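Side-chain contact in inositol monophosphatase family protein (Staphylococcus aureus, PDB 5I3S), which probably hydrolyses the phosphate ester of inositol monophosphate or a related small phosphorylated substrate: residues Glu166-Ile171 and Ala198-Arg203. Sequence-based numbering, arbitrary orientation.
With PO4 (phosphate ion), chain E.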
loop_
_atom_site.group_PDB
_atom_site.type_symbol
_atom_site.label_atom_id
_atom_site.label_comp_id
_atom_site.label_asym_id
_atom_site.label_seq_id
_atom_site.Cartn_x
_atom_site.Cartn_y
_atom_site.Cartn_z
ATOM N N GLU A 166 -3.589 -1.621 -22.015
ATOM C CA GLU A 166 -2.606 -1.007 -22.904
ATOM C C GLU A 166 -2.493 0.475 -22.634
ATOM O O GLU A 166 -1.392 1.027 -22.573
ATOM C CB GLU A 166 -2.922 -1.245 -24.398
ATOM C CG GLU A 166 -2.301 -2.499 -25.000
ATOM C CD GLU A 166 -0.774 -2.514 -24.929
ATOM O OE1 GLU A 166 -0.212 -3.354 -24.187
ATOM O OE2 GLU A 166 -0.133 -1.685 -25.603
ATOM N N ILE A 167 -3.642 1.091 -22.414
ATOM C CA ILE A 167 -3.734 2.504 -22.084
ATOM C C ILE A 167 -3.075 2.826 -20.753
ATOM O O ILE A 167 -2.229 3.714 -20.710
ATOM C CB ILE A 167 -5.197 2.955 -22.131
ATOM C CG1 ILE A 167 -5.728 2.797 -23.575
ATOM C CG2 ILE A 167 -5.325 4.382 -21.666
ATOM C CD1 ILE A 167 -7.240 2.782 -23.673
ATOM N N PHE A 168 -3.376 2.092 -19.682
ATOM C CA PHE A 168 -2.657 2.355 -18.415
ATOM C C PHE A 168 -1.145 1.982 -18.426
ATOM O O PHE A 168 -0.356 2.524 -17.617
ATOM C CB PHE A 168 -3.353 1.716 -17.191
ATOM C CG PHE A 168 -4.624 2.414 -16.719
ATOM C CD1 PHE A 168 -4.687 3.785 -16.539
ATOM C CD2 PHE A 168 -5.731 1.651 -16.312
ATOM C CE1 PHE A 168 -5.841 4.389 -16.028
ATOM C CE2 PHE A 168 -6.884 2.253 -15.816
ATOM C CZ PHE A 168 -6.939 3.621 -15.689
ATOM N N LYS A 169 -0.713 1.102 -19.343
ATOM C CA LYS A 169 0.702 0.664 -19.385
ATOM C C LYS A 169 1.682 1.792 -19.604
ATOM O O LYS A 169 2.716 1.825 -18.962
ATOM C CB LYS A 169 0.963 -0.414 -20.447
ATOM C CG LYS A 169 1.224 -1.808 -19.868
ATOM C CD LYS A 169 -0.001 -2.717 -19.818
ATOM C CE LYS A 169 0.372 -4.186 -19.825
ATOM N NZ LYS A 169 0.598 -4.627 -21.224
ATOM N N GLU A 170 1.358 2.712 -20.506
ATOM C CA GLU A 170 2.235 3.832 -20.821
ATOM C C GLU A 170 2.370 4.752 -19.602
ATOM O O GLU A 170 3.465 5.142 -19.232
ATOM C CB GLU A 170 1.781 4.568 -22.122
ATOM C CG GLU A 170 2.284 3.912 -23.430
ATOM N N ILE A 171 1.275 5.022 -18.902
ATOM C CA ILE A 171 1.368 5.921 -17.791
ATOM C C ILE A 171 2.165 5.248 -16.634
ATOM O O ILE A 171 2.934 5.915 -15.954
ATOM C CB ILE A 171 0.029 6.596 -17.398
ATOM C CG1 ILE A 171 -0.394 6.284 -16.005
ATOM C CG2 ILE A 171 -1.127 6.380 -18.372
ATOM C CD1 ILE A 171 0.133 7.335 -15.062
ATOM N N ALA A 198 -0.584 10.821 -7.954
ATOM C CA ALA A 198 -1.881 10.552 -8.550
ATOM C C ALA A 198 -2.395 9.144 -8.259
ATOM O O ALA A 198 -1.636 8.251 -7.899
ATOM C CB ALA A 198 -1.816 10.761 -10.047
ATOM N N TYR A 199 -3.700 8.983 -8.471
ATOM C CA TYR A 199 -4.427 7.761 -8.289
ATOM C C TYR A 199 -5.477 7.655 -9.429
ATOM O O TYR A 199 -6.091 8.648 -9.836
ATOM C CB TYR A 199 -5.128 7.774 -6.926
ATOM C CG TYR A 199 -6.114 6.654 -6.752
ATOM C CD1 TYR A 199 -5.685 5.320 -6.776
ATOM C CD2 TYR A 199 -7.471 6.904 -6.558
ATOM C CE1 TYR A 199 -6.571 4.266 -6.623
ATOM C CE2 TYR A 199 -8.390 5.860 -6.421
ATOM C CZ TYR A 199 -7.925 4.530 -6.426
ATOM O OH TYR A 199 -8.812 3.460 -6.343
ATOM N N MET A 200 -5.734 6.428 -9.887
ATOM C CA MET A 200 -6.701 6.221 -10.920
ATOM C C MET A 200 -7.326 4.820 -10.794
ATOM O O MET A 200 -6.717 3.846 -10.238
ATOM C CB MET A 200 -6.053 6.469 -12.314
ATOM C CG MET A 200 -4.903 5.512 -12.632
ATOM S SD MET A 200 -3.566 6.175 -13.645
ATOM C CE MET A 200 -2.763 7.229 -12.465
ATOM N N THR A 201 -8.559 4.735 -11.292
ATOM C CA THR A 201 -9.278 3.476 -11.396
ATOM C C THR A 201 -10.377 3.689 -12.422
ATOM O O THR A 201 -10.896 4.797 -12.525
ATOM C CB THR A 201 -9.907 2.996 -10.056
ATOM O OG1 THR A 201 -10.791 1.875 -10.280
ATOM C CG2 THR A 201 -10.729 4.107 -9.355
ATOM N N PRO A 202 -10.753 2.627 -13.153
ATOM C CA PRO A 202 -11.862 2.729 -14.120
ATOM C C PRO A 202 -13.235 2.787 -13.505
ATOM O O PRO A 202 -14.166 3.097 -14.223
ATOM C CB PRO A 202 -11.762 1.428 -14.915
ATOM C CG PRO A 202 -10.942 0.493 -14.013
ATOM C CD PRO A 202 -9.992 1.367 -13.295
ATOM N N ARG A 203 -13.415 2.485 -12.217
ATOM C CA ARG A 203 -14.774 2.370 -11.669
ATOM C C ARG A 203 -14.793 2.661 -10.182
ATOM O O ARG A 203 -14.098 2.006 -9.439
ATOM C CB ARG A 203 -15.340 0.949 -11.873
HETATM P P PO4 E . -7.493 0.078 -5.499
HETATM O O1 PO4 E . -8.010 0.601 -4.175
HETATM O O2 PO4 E . -7.967 -1.310 -5.728
HETATM O O3 PO4 E . -5.976 0.139 -5.411
HETATM O O4 PO4 E . -7.946 1.016 -6.591
#
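F168 sets the CD1-CE1 bond of its ring against CG and SD of M200, a Met-aromatic contact in the helix-on-sheet layer of the sugar phosphatase fold. The helix carrying F168, 164-174, packs on the mixed five-stranded sheet, and M200 sits on strand 198-201, which runs between strands 151-153 and 237-242. F168 CE1 comes 3.7 Å from M200 CG, while M200 SD lies 4.6 Å from the centroid of the F168 ring. That sulfur stands 51° off the ring normal, so it approaches obliquely, neither squarely over the face nor in the plane. The F168 and M200 side chains run antiparallel where they overlap. With CG wedged between its backbone N and carbonyl carbon (chi1 62°), the M200 chain bends again further out and turns its methyl toward I171. There the two meet tip to tip, I171 CD1 and M200 CE being 3.9 Å apart. Two residues on from M200, where the chain turns a corner, P202 meets the F168 ring at its edge, with P202 CD 4.1 Å from F168 CE2. No hydrogen bond joins the two segments; the interface is buried and apolar, and I154 packs on F168, while L147 and I250 and Y254 of helix 244-255 pack on I171. Y199 points its side chain to the other side of the strand, against helix 184-193. Its hydroxyl donates a hydrogen bond to a phosphate ion, probably taken up from the crystallisation liquor: Y199 OH reaches phosphate O4 at 2.6 Å, and that oxygen lies in the plane of the tyrosine ring, at its edge.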